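Local coordinates for protein 4-methyl-5(B-hydroxyethyl)-thiazole monophosphate biosynthesis enzyme (Vibrio cholerae O1 biovar El Tor, PDB 3OT1) that is a DJ-1/PfpI-family protein that may take part in making the thiazole phosphate precursor of thiamine, at residues 40-45 against 60-65; 8-13 against 71-76; 67-72 against 94-99. All coordinates share one frame; numbering follows the deposited sequence.

Interaction 1. Residues 40-45 against 60-65. With NA (sodium ion), chain D.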
ATOM      1  N   THR B  40      11.419   6.439  10.286  1.00  5.00           N
ATOM      2  CA  THR B  40      11.089   7.829  10.481  1.00  5.31           C
ATOM      3  C   THR B  40      10.613   8.439   9.174  1.00  4.59           C
ATOM      4  O   THR B  40      11.378   8.530   8.218  1.00  5.22           O
ATOM      5  CB  THR B  40      12.324   8.624  10.970  1.00  6.08           C
ATOM      6  OG1 THR B  40      12.807   8.039  12.188  1.00  8.34           O
ATOM      7  CG2 THR B  40      11.989  10.089  11.192  1.00  8.14           C
HETATM    8  N   MSE B  41       9.370   8.896   9.165  0.60  4.92           N
HETATM    9  CA  MSE B  41       8.857   9.705   8.072  0.60  5.35           C
HETATM   10  C   MSE B  41       9.188  11.159   8.349  0.60  5.20           C
HETATM   11  O   MSE B  41       8.948  11.645   9.460  0.60  6.15           O
HETATM   12  CB  MSE B  41       7.344   9.493   7.956  0.60  5.77           C
HETATM   13  CG  MSE B  41       6.956   8.067   7.601  0.60  5.53           C
HETATM   14 SE   MSE B  41       5.049   7.723   7.815  0.60  7.19          SE
HETATM   15  CE  MSE B  41       4.489   9.306   6.713  0.60  6.30           C
ATOM     16  N   ALA B  42       9.732  11.857   7.343  1.00  4.94           N
ATOM     17  CA  ALA B  42      10.164  13.236   7.507  1.00  5.45           C
ATOM     18  C   ALA B  42       9.666  14.073   6.327  1.00  5.06           C
ATOM     19  O   ALA B  42       9.872  13.693   5.177  1.00  5.72           O
ATOM     20  CB  ALA B  42      11.697  13.330   7.613  1.00  5.76           C
ATOM     21  N   ALA B  43       9.039  15.209   6.618  1.00  4.94           N
ATOM     22  CA  ALA B  43       8.361  15.977   5.588  1.00  5.32           C
ATOM     23  C   ALA B  43       9.244  17.059   4.977  1.00  5.26           C
ATOM     24  O   ALA B  43       9.866  17.837   5.712  1.00  5.75           O
ATOM     25  CB  ALA B  43       7.080  16.631   6.125  1.00  6.10           C
ATOM     26  N   VAL B  44       9.234  17.146   3.651  1.00  5.01           N
ATOM     27  CA  VAL B  44       9.786  18.272   2.930  1.00  5.70           C
ATOM     28  C   VAL B  44       8.792  19.431   3.059  1.00  6.17           C
ATOM     29  O   VAL B  44       7.587  19.249   2.878  1.00  6.47           O
ATOM     30  CB  VAL B  44      10.037  17.892   1.466  1.00  6.35           C
ATOM     31  CG1 VAL B  44      10.485  19.080   0.640  1.00  8.66           C
ATOM     32  CG2 VAL B  44      11.053  16.749   1.399  1.00  8.66           C
ATOM     33  N   GLY B  45       9.318  20.620   3.346  1.00  6.30           N
ATOM     34  CA  GLY B  45       8.505  21.813   3.521  1.00  6.87           C
ATOM     35  C   GLY B  45       8.290  22.170   4.961  1.00  7.71           C
ATOM     36  O   GLY B  45       8.990  21.662   5.817  1.00 10.27           O
ATOM     37  N   ALA B  60       4.204  13.022   8.944  1.00  5.04           N
ATOM     38  CA  ALA B  60       5.599  12.833   9.270  1.00  5.86           C
ATOM     39  C   ALA B  60       5.835  13.121  10.760  1.00  6.08           C
ATOM     40  O   ALA B  60       5.095  13.849  11.383  1.00  6.56           O
ATOM     41  CB  ALA B  60       6.473  13.739   8.420  1.00  6.49           C
ATOM     42  N   GLU B  61       6.919  12.547  11.275  1.00  6.94           N
ATOM     43  CA  GLU B  61       7.304  12.738  12.667  0.50  8.41           C
ATOM     44  C   GLU B  61       8.192  13.967  12.856  1.00  7.71           C
ATOM     45  O   GLU B  61       8.212  14.565  13.937  1.00  8.46           O
ATOM     46  CB  GLU B  61       8.038  11.498  13.148  0.50  9.86           C
ATOM     47  CG  GLU B  61       8.417  11.478  14.600  0.50 12.83           C
ATOM     48  CD  GLU B  61       9.508  10.475  14.851  0.50 16.33           C
ATOM     49  OE1 GLU B  61       9.536   9.463  14.117  0.50 18.68           O
ATOM     50  OE2 GLU B  61      10.344  10.705  15.748  0.50 21.03           O
ATOM     51  N   GLN B  62       8.925  14.371  11.824  1.00  7.49           N
ATOM     52  CA  GLN B  62       9.874  15.469  11.918  1.00  7.41           C
ATOM     53  C   GLN B  62      10.119  16.052  10.534  1.00  6.64           C
ATOM     54  O   GLN B  62       9.712  15.494   9.516  1.00  6.91           O
ATOM     55  CB  GLN B  62      11.175  14.997  12.599  1.00  7.74           C
ATOM     56  CG  GLN B  62      11.939  13.991  11.810  1.00  7.92           C
ATOM     57  CD  GLN B  62      12.957  13.225  12.681  1.00 10.49           C
ATOM     58  OE1 GLN B  62      12.588  12.672  13.712  1.00 13.21           O
ATOM     59  NE2 GLN B  62      14.208  13.136  12.234  1.00 12.51           N
ATOM     60  N   THR B  63      10.760  17.199  10.526  1.00  6.80           N
ATOM     61  CA  THR B  63      11.063  17.881   9.291  1.00  6.70           C
ATOM     62  C   THR B  63      12.274  17.260   8.593  1.00  5.86           C
ATOM     63  O   THR B  63      13.284  16.967   9.215  1.00  7.83           O
ATOM     64  CB  THR B  63      11.315  19.339   9.563  1.00  8.15           C
ATOM     65  OG1 THR B  63      11.490  19.989   8.328  1.00 10.75           O
ATOM     66  CG2 THR B  63      12.518  19.619  10.444  1.00 10.71           C
ATOM     67  N   LEU B  64      12.168  17.095   7.283  1.00  6.22           N
ATOM     68  CA  LEU B  64      13.244  16.529   6.488  1.00  6.22           C
ATOM     69  C   LEU B  64      14.487  17.390   6.564  1.00  6.71           C
ATOM     70  O   LEU B  64      15.600  16.890   6.670  1.00  6.99           O
ATOM     71  CB  LEU B  64      12.745  16.341   5.050  1.00  7.24           C
ATOM     72  CG  LEU B  64      13.711  15.657   4.089  1.00  7.23           C
ATOM     73  CD1 LEU B  64      14.754  16.621   3.561  1.00  8.79           C
ATOM     74  CD2 LEU B  64      14.361  14.424   4.611  1.00  7.16           C
ATOM     75  N   GLU B  65      14.287  18.692   6.551  1.00  8.12           N
ATOM     76  CA  GLU B  65      15.393  19.602   6.386  1.00  9.29           C
ATOM     77  C   GLU B  65      16.368  19.583   7.569  1.00 10.60           C
ATOM     78  O   GLU B  65      17.541  19.956   7.405  1.00 13.57           O
ATOM     79  CB  GLU B  65      14.856  20.995   6.077  1.00  9.85           C
ATOM     80  CG  GLU B  65      14.169  21.139   4.670  1.00 10.51           C
ATOM     81  CD  GLU B  65      12.692  20.735   4.572  1.00  8.84           C
ATOM     82  OE1 GLU B  65      12.129  20.130   5.529  1.00  8.60           O
ATOM     83  OE2 GLU B  65      12.092  21.094   3.521  1.00 10.26           O
TER
HETATM   84 NA    NA D 207      10.092  19.965   6.527  0.80  8.35          NA
HETATM   85  O   HOH W   1      10.968   7.546  14.311  1.00 32.65           O
HETATM   86  O   HOH W   2      13.548   9.626  14.266  1.00 77.73           O
HETATM   87  O   HOH W   3       8.164  19.603   7.960  1.00 11.55           O
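Ala43 and Thr63 pair in parallel on the edge of the central sheet of this DJ-1/PfpI-type alpha/beta sandwich, where short strand 62-63 lies alongside strand 38-43. Backbone bonds Glu61 N to Met41 O, Ala43 N to Gln62 O and Leu64 N to Ala43 O hold the two segments together, while the methyl groups of Ala43 and Ala60 pack against each other. On the face that carries Ala42 and Gln62, Thr40 sets its CG2 squarely over the flat of the Gln62 amide, 3.6 Å from CD. Two torsions make this possible: Thr40 keeps OG1 beside its backbone N (chi1 -58°), leaving CG2 anti to that nitrogen, and Gln62 places CG between its backbone N and carbonyl carbon (chi1 66°) and runs out extended. A water spans the polar ends, bound to Thr40 OG1 and donating to Gln62 OE1. Farther along, Val44 CG2 lies beside Leu64 CG at 3.9 Å, the two side chains pointing the same way, and Leu64 also rests on Leu96 of helix 91-102. Beyond the pairing a sodium ion ties the diverging strand ends together through Ala43 O, Gly45 O, Thr63 OG1, Glu65 OE1 and a water. Ala43 O thus serves both the ion and Leu64 N, which comes in from above its carbonyl plane. Glu65 bends at chi2 (84°), bringing its carboxylate across to the 43-45 backbone: OE1 meets the sodium ion at 2.3 Å, and OE2, through its syn lone pair, takes the nearly straight 2.8 Å bond from Gly45 N.

Interaction 2. Residues 8-13 against 71-76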
HETATM    1  N   MSE B   8      21.498  -3.755  16.976  1.00 19.32           N
HETATM    2  CA  MSE B   8      20.580  -2.571  17.051  1.00 18.99           C
HETATM    3  C   MSE B   8      19.649  -2.605  15.858  1.00 17.35           C
HETATM    4  O   MSE B   8      20.059  -2.946  14.741  1.00 18.32           O
HETATM    5  CB  MSE B   8      21.339  -1.233  17.034  1.00 20.81           C
HETATM    6  CG  MSE B   8      22.287  -1.019  18.189  1.00 25.51           C
HETATM    7 SE   MSE B   8      21.337  -0.530  19.817  1.00 37.13          SE
HETATM    8  CE  MSE B   8      20.910   1.343  19.416  1.00 34.35           C
ATOM      9  N   SER B   9      18.401  -2.228  16.088  0.50 15.88           N
ATOM     10  CA  SER B   9      17.392  -2.240  15.043  0.50 14.84           C
ATOM     11  C   SER B   9      17.734  -1.235  13.947  0.50 13.34           C
ATOM     12  O   SER B   9      18.112  -0.094  14.247  0.50 13.87           O
ATOM     13  CB  SER B   9      16.062  -1.884  15.676  0.50 14.70           C
ATOM     14  OG  SER B   9      15.085  -1.632  14.706  0.50 16.32           O
ATOM     15  N   LYS B  10      17.590  -1.626  12.682  1.00 10.76           N
ATOM     16  CA  LYS B  10      17.973  -0.717  11.600  1.00  8.72           C
ATOM     17  C   LYS B  10      17.060   0.493  11.580  1.00  7.81           C
ATOM     18  O   LYS B  10      15.877   0.373  11.852  1.00  9.23           O
ATOM     19  CB  LYS B  10      17.979  -1.416  10.253  1.00  9.44           C
ATOM     20  CG  LYS B  10      18.884  -2.604  10.157  1.00 10.83           C
ATOM     21  CD  LYS B  10      20.316  -2.277  10.478  1.00 13.33           C
ATOM     22  CE  LYS B  10      21.172  -3.516  10.433  1.00 15.94           C
ATOM     23  NZ  LYS B  10      22.558  -3.179  10.780  1.00 19.78           N
ATOM     24  N   ARG B  11      17.630   1.637  11.233  1.00  6.76           N
ATOM     25  CA  ARG B  11      16.949   2.910  11.218  1.00  6.37           C
ATOM     26  C   ARG B  11      16.808   3.400   9.792  1.00  5.31           C
ATOM     27  O   ARG B  11      17.808   3.525   9.063  1.00  6.17           O
ATOM     28  CB  ARG B  11      17.720   3.954  12.005  1.00  6.90           C
ATOM     29  CG  ARG B  11      17.972   3.586  13.454  1.00  9.68           C
ATOM     30  CD  ARG B  11      19.160   4.348  14.022  1.00 11.57           C
ATOM     31  NE  ARG B  11      20.398   4.017  13.320  1.00 13.69           N
ATOM     32  CZ  ARG B  11      21.562   4.617  13.550  1.00 14.54           C
ATOM     33  NH1 ARG B  11      21.649   5.597  14.462  1.00 15.30           N
ATOM     34  NH2 ARG B  11      22.629   4.249  12.850  1.00 16.57           N
ATOM     35  N   ILE B  12      15.580   3.673   9.375  1.00  4.92           N
ATOM     36  CA  ILE B  12      15.305   4.053   7.990  1.00  5.21           C
ATOM     37  C   ILE B  12      14.642   5.419   7.955  1.00  4.03           C
ATOM     38  O   ILE B  12      13.683   5.643   8.680  1.00  5.57           O
ATOM     39  CB  ILE B  12      14.338   3.056   7.300  1.00  5.77           C
ATOM     40  CG1 ILE B  12      14.651   1.588   7.675  1.00  8.99           C
ATOM     41  CG2 ILE B  12      14.300   3.378   5.766  1.00  6.44           C
ATOM     42  CD1 ILE B  12      15.922   1.106   7.111  1.00  9.68           C
ATOM     43  N   LEU B  13      15.150   6.302   7.111  1.00  3.77           N
ATOM     44  CA  LEU B  13      14.531   7.595   6.847  1.00  3.89           C
ATOM     45  C   LEU B  13      13.701   7.520   5.566  1.00  3.63           C
ATOM     46  O   LEU B  13      14.224   7.110   4.547  1.00  3.86           O
ATOM     47  CB  LEU B  13      15.615   8.666   6.721  1.00  3.96           C
ATOM     48  CG  LEU B  13      15.102  10.070   6.449  1.00  4.68           C
ATOM     49  CD1 LEU B  13      14.170  10.554   7.561  1.00  6.37           C
ATOM     50  CD2 LEU B  13      16.252  11.025   6.289  1.00  6.32           C
ATOM     51  N   ALA B  71      22.100   9.828  11.534  1.00  6.38           N
ATOM     52  CA  ALA B  71      21.105   9.293  12.446  1.00  6.70           C
ATOM     53  C   ALA B  71      20.378   8.053  11.885  1.00  6.37           C
ATOM     54  O   ALA B  71      19.498   7.519  12.546  1.00  7.71           O
ATOM     55  CB  ALA B  71      20.085  10.389  12.827  1.00  8.37           C
ATOM     56  N   PHE B  72      20.762   7.577  10.702  1.00  5.14           N
ATOM     57  CA  PHE B  72      20.054   6.497  10.024  1.00  4.89           C
ATOM     58  C   PHE B  72      20.991   5.507   9.393  1.00  5.44           C
ATOM     59  O   PHE B  72      22.169   5.796   9.119  1.00  6.55           O
ATOM     60  CB  PHE B  72      19.096   7.060   8.958  1.00  5.44           C
ATOM     61  CG  PHE B  72      18.108   8.064   9.510  1.00  5.35           C
ATOM     62  CD1 PHE B  72      16.911   7.651  10.101  1.00  6.28           C
ATOM     63  CD2 PHE B  72      18.393   9.416   9.498  1.00  5.76           C
ATOM     64  CE1 PHE B  72      16.062   8.564  10.649  1.00  6.89           C
ATOM     65  CE2 PHE B  72      17.523  10.323  10.038  1.00  7.67           C
ATOM     66  CZ  PHE B  72      16.367   9.900  10.606  1.00  8.60           C
ATOM     67  N   ASP B  73      20.456   4.328   9.091  1.00  5.28           N
ATOM     68  CA  ASP B  73      21.161   3.302   8.350  1.00  5.48           C
ATOM     69  C   ASP B  73      20.847   3.269   6.860  1.00  5.24           C
ATOM     70  O   ASP B  73      21.623   2.722   6.090  1.00  6.33           O
ATOM     71  CB  ASP B  73      20.879   1.943   8.955  1.00  6.17           C
ATOM     72  CG  ASP B  73      21.290   1.891  10.397  1.00  7.58           C
ATOM     73  OD1 ASP B  73      22.502   2.089  10.658  1.00 10.70           O
ATOM     74  OD2 ASP B  73      20.443   1.672  11.285  1.00  8.01           O
ATOM     75  N   ALA B  74      19.704   3.814   6.452  1.00  4.83           N
ATOM     76  CA  ALA B  74      19.318   3.757   5.037  1.00  4.39           C
ATOM     77  C   ALA B  74      18.295   4.842   4.773  1.00  4.53           C
ATOM     78  O   ALA B  74      17.593   5.283   5.697  1.00  4.71           O
ATOM     79  CB  ALA B  74      18.715   2.385   4.652  1.00  5.91           C
ATOM     80  N   LEU B  75      18.221   5.210   3.497  1.00  4.65           N
ATOM     81  CA  LEU B  75      17.278   6.212   2.999  1.00  4.31           C
ATOM     82  C   LEU B  75      16.362   5.533   1.986  1.00  4.92           C
ATOM     83  O   LEU B  75      16.845   4.850   1.090  1.00  5.02           O
ATOM     84  CB  LEU B  75      18.064   7.321   2.299  1.00  4.61           C
ATOM     85  CG  LEU B  75      17.275   8.484   1.689  1.00  4.47           C
ATOM     86  CD1 LEU B  75      16.554   9.240   2.761  1.00  5.69           C
ATOM     87  CD2 LEU B  75      18.204   9.381   0.868  1.00  6.53           C
ATOM     88  N   ALA B  76      15.052   5.700   2.134  1.00  4.25           N
ATOM     89  CA  ALA B  76      14.070   5.137   1.192  1.00  4.37           C
ATOM     90  C   ALA B  76      13.191   6.285   0.673  1.00  4.33           C
ATOM     91  O   ALA B  76      12.476   6.906   1.446  1.00  4.75           O
ATOM     92  CB  ALA B  76      13.209   4.105   1.844  1.00  5.39           C
TER
HETATM   93  O   HOH W   4      21.116   0.525  13.649  1.00 25.59           O
HETATM   94  O   HOH W   5      19.936   7.290  15.815  1.00 37.81           O
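Asp73 OD2 is gripped by three donors: Arg11 N at 2.8 Å, Arg11 NE at 3.1 Å and a water that also donates to Ser9 O. The backbone N comes to the anti lone pair of OD2, whereas NE meets the same oxygen from above the carboxylate plane. Arg11 NH2 donates to the other oxygen, Asp73 OD1, at 3.1 Å, again from above the carboxylate plane, so the salt bridge is a side-on pair through NE and NH2. Both carboxylate oxygens lie in the guanidinium plane, and in keeping with the approach from above, the two flat groups are turned 50° against each other. A bend at chi3 (-63°) turns the Arg11 head toward the loop, where Ala71 and the start of Phe72 cover one of its faces. A second water links Arg11 NH1 to Ala71 O, its bond to the carbonyl being weak. Arg11 O in turn accepts from Asp73 N and, weakly, from Ala74 N, and with these bonds the loop turns into strand 74-77. From here strands 11-16 and 74-77 run parallel as inner neighbours in the sheet of the DJ-1/PfpI alpha/beta fold, joined by Leu13 N to Ala74 O and Ala76 N to Leu13 O. On the face of Leu13 and Leu75, which helix 91-102 covers, Leu13 CB sits over the centre of the Phe72 ring in a CH-pi contact, 3.7 Å from the centroid. The Leu13 methyls reach farther: CD1 to Phe72 CZ at 3.8 Å, and CD2 to Leu75 CD1, side by side with it. On the face of Ile12 and Ala74, covered by helix 166-178, Ile12 CD1 touches Ala74 CB at 3.9 Å, and both side chains rest on Leu177.

Interaction 3. Residues 67-72 against 94-99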
ATOM      1  N   CYS B  67      17.045  16.650   9.251  1.00  7.60           N
ATOM      2  CA  CYS B  67      17.591  15.300   9.361  1.00  6.79           C
ATOM      3  C   CYS B  67      19.052  15.272   8.935  1.00  6.36           C
ATOM      4  O   CYS B  67      19.482  16.025   8.070  1.00  7.75           O
ATOM      5  CB  CYS B  67      16.834  14.334   8.460  1.00  6.05           C
ATOM      6  SG  CYS B  67      15.125  14.042   8.969  1.00  8.56           S
ATOM      7  N   SER B  68      19.805  14.372   9.551  1.00  6.05           N
ATOM      8  CA  SER B  68      21.166  14.067   9.130  0.50  6.25           C
ATOM      9  C   SER B  68      21.283  12.577   8.819  1.00  5.65           C
ATOM     10  O   SER B  68      20.706  11.759   9.546  1.00  6.17           O
ATOM     11  CB  SER B  68      22.119  14.457  10.256  0.50  7.22           C
ATOM     12  OG  SER B  68      21.992  15.848  10.542  0.50  7.92           O
ATOM     13  N   ALA B  69      22.066  12.229   7.794  1.00  5.21           N
ATOM     14  CA  ALA B  69      22.290  10.831   7.444  1.00  5.16           C
ATOM     15  C   ALA B  69      22.894  10.051   8.605  1.00  5.00           C
ATOM     16  O   ALA B  69      22.637   8.863   8.739  1.00  5.25           O
ATOM     17  CB  ALA B  69      23.139  10.732   6.201  1.00  6.10           C
ATOM     18  N   GLU B  70      23.678  10.703   9.444  1.00  5.08           N
ATOM     19  CA  GLU B  70      24.322  10.041  10.573  1.00  5.38           C
ATOM     20  C   GLU B  70      23.343   9.355  11.497  1.00  5.64           C
ATOM     21  O   GLU B  70      23.723   8.408  12.189  1.00  6.30           O
ATOM     22  CB  GLU B  70      25.140  11.028  11.397  1.00  6.13           C
ATOM     23  CG  GLU B  70      26.419  11.547  10.729  1.00  6.84           C
ATOM     24  CD  GLU B  70      26.281  12.833   9.936  1.00  6.49           C
ATOM     25  OE1 GLU B  70      25.289  12.984   9.187  1.00  6.84           O
ATOM     26  OE2 GLU B  70      27.202  13.683  10.052  1.00  8.15           O
ATOM     27  N   ALA B  71      22.100   9.828  11.534  1.00  6.38           N
ATOM     28  CA  ALA B  71      21.105   9.293  12.446  1.00  6.70           C
ATOM     29  C   ALA B  71      20.378   8.053  11.885  1.00  6.37           C
ATOM     30  O   ALA B  71      19.498   7.519  12.546  1.00  7.71           O
ATOM     31  CB  ALA B  71      20.085  10.389  12.827  1.00  8.37           C
ATOM     32  N   PHE B  72      20.762   7.577  10.702  1.00  5.14           N
ATOM     33  CA  PHE B  72      20.054   6.497  10.024  1.00  4.89           C
ATOM     34  C   PHE B  72      20.991   5.507   9.393  1.00  5.44           C
ATOM     35  O   PHE B  72      22.169   5.796   9.119  1.00  6.55           O
ATOM     36  CB  PHE B  72      19.096   7.060   8.958  1.00  5.44           C
ATOM     37  CG  PHE B  72      18.108   8.064   9.510  1.00  5.35           C
ATOM     38  CD1 PHE B  72      16.911   7.651  10.101  1.00  6.28           C
ATOM     39  CD2 PHE B  72      18.393   9.416   9.498  1.00  5.76           C
ATOM     40  CE1 PHE B  72      16.062   8.564  10.649  1.00  6.89           C
ATOM     41  CE2 PHE B  72      17.523  10.323  10.038  1.00  7.67           C
ATOM     42  CZ  PHE B  72      16.367   9.900  10.606  1.00  8.60           C
ATOM     43  N   LEU B  94      18.535  16.718  -1.750  1.00  5.04           N
ATOM     44  CA  LEU B  94      19.621  16.350  -2.630  1.00  4.97           C
ATOM     45  C   LEU B  94      20.970  16.164  -1.893  1.00  5.41           C
ATOM     46  O   LEU B  94      21.709  15.208  -2.141  1.00  5.68           O
ATOM     47  CB  LEU B  94      19.760  17.392  -3.731  1.00  5.62           C
ATOM     48  CG  LEU B  94      18.551  17.501  -4.664  1.00  6.72           C
ATOM     49  CD1 LEU B  94      18.793  18.640  -5.665  1.00  9.92           C
ATOM     50  CD2 LEU B  94      18.250  16.178  -5.376  1.00  8.62           C
ATOM     51  N   ALA B  95      21.276  17.053  -0.954  1.00  5.16           N
ATOM     52  CA  ALA B  95      22.511  16.947  -0.180  1.00  5.39           C
ATOM     53  C   ALA B  95      22.465  15.704   0.708  1.00  5.20           C
ATOM     54  O   ALA B  95      23.494  15.053   0.937  1.00  5.33           O
ATOM     55  CB  ALA B  95      22.766  18.213   0.648  1.00  6.55           C
ATOM     56  N   LEU B  96      21.283  15.375   1.209  1.00  5.47           N
ATOM     57  CA  LEU B  96      21.085  14.211   2.059  1.00  5.52           C
ATOM     58  C   LEU B  96      21.316  12.900   1.318  1.00  4.69           C
ATOM     59  O   LEU B  96      21.905  11.970   1.860  1.00  5.41           O
ATOM     60  CB  LEU B  96      19.669  14.256   2.617  1.00  7.11           C
ATOM     61  CG  LEU B  96      19.314  13.257   3.678  1.00  8.20           C
ATOM     62  CD1 LEU B  96      20.179  13.430   4.921  1.00  8.47           C
ATOM     63  CD2 LEU B  96      17.823  13.423   4.032  1.00  9.62           C
ATOM     64  N   ILE B  97      20.885  12.809   0.070  1.00  4.68           N
ATOM     65  CA  ILE B  97      21.174  11.638  -0.742  1.00  5.17           C
ATOM     66  C   ILE B  97      22.682  11.400  -0.771  1.00  4.61           C
ATOM     67  O   ILE B  97      23.139  10.270  -0.565  1.00  5.13           O
ATOM     68  CB  ILE B  97      20.616  11.803  -2.174  1.00  5.36           C
ATOM     69  CG1 ILE B  97      19.075  11.752  -2.141  1.00  6.42           C
ATOM     70  CG2 ILE B  97      21.196  10.740  -3.090  1.00  7.47           C
ATOM     71  CD1 ILE B  97      18.458  12.262  -3.451  1.00  7.27           C
ATOM     72  N   ASP B  98      23.441  12.436  -1.050  1.00  4.71           N
ATOM     73  CA  ASP B  98      24.877  12.291  -1.159  1.00  4.84           C
ATOM     74  C   ASP B  98      25.515  11.956   0.184  1.00  4.20           C
ATOM     75  O   ASP B  98      26.452  11.166   0.220  1.00  5.39           O
ATOM     76  CB  ASP B  98      25.452  13.554  -1.750  1.00  4.87           C
ATOM     77  CG  ASP B  98      25.161  13.683  -3.229  1.00  6.49           C
ATOM     78  OD1 ASP B  98      24.950  12.670  -3.920  1.00  8.73           O
ATOM     79  OD2 ASP B  98      25.124  14.816  -3.727  1.00  7.38           O
ATOM     80  N   ALA B  99      24.990  12.504   1.277  1.00  4.30           N
ATOM     81  CA  ALA B  99      25.502  12.176   2.630  1.00  4.22           C
ATOM     82  C   ALA B  99      25.292  10.697   2.912  1.00  4.34           C
ATOM     83  O   ALA B  99      26.209  10.041   3.385  1.00  5.18           O
ATOM     84  CB  ALA B  99      24.881  13.046   3.668  1.00  5.46           C
TER
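The peptide group between Ser68 and Ala69 carries Leu96 CD1 over one of its faces, with the methyl 3.6 Å from Ala69 N and displaced from that nitrogen toward its N-H side. The same methyl lies 4.1 Å from Cys67 O, so a single branch of one leucine touches two successive peptide groups. Leu96 gets there by holding CG anti to its backbone N (chi1 -171°), which carries the side chain out from the helix toward the loop. Its two methyls then part company: CD1 goes to the backbone at 67-69, and CD2 turns toward the sheet, to Leu13. One turn along, on the same side of the helix, Ala99 meets Ala69 methyl to methyl, CB to CB at 3.8 Å; the two CB atoms point at each other, and Ala69 CB also lies 3.9 Å from Ala99 C. With only alanines facing each other, the backbones come close, the two CA atoms 5.9 Å apart. In the DJ-1/PfpI alpha/beta sandwich, helix 91-102 lies across one face of the central sheet, and residues 67-72 form the connection that leads from edge strand 62-63 to inner strand 74-77 along the border of that helix. No hydrogen bond crosses between the two segments, so van der Waals packing joins them directly. The loop keeps its shape by internal bonds: residues 69-71 make a 3-10 turn, in which Ala71 N donates to Ser68 O and Phe72 N to Ala69 O at 3.0 Å. Lys105, just past the helix, adds a polar tie, its NZ bonding the carbonyl oxygens of both Ala69 and Phe72.

From the N terminus, residues 8-13 lead into strand 11-16, and their partner 71-76 arrives 58 residues later, so interaction 2 closes a long loop. Within that loop the chain makes helix 22-34, then strand 38-43, and interaction 1 closes a smaller loop as 60-65 returns to 40-45. Strand 38-43 also borders strand 11-16, with Thr40 N probably bonded to Ile12 O, so interactions 1 and 2 belong to one sheet. Interaction 3 opens where interaction 2 ends, the two sharing Ala71 and Phe72, and brings in helix 91-102. That helix thus lies over the face of the sheet where all three contacts meet.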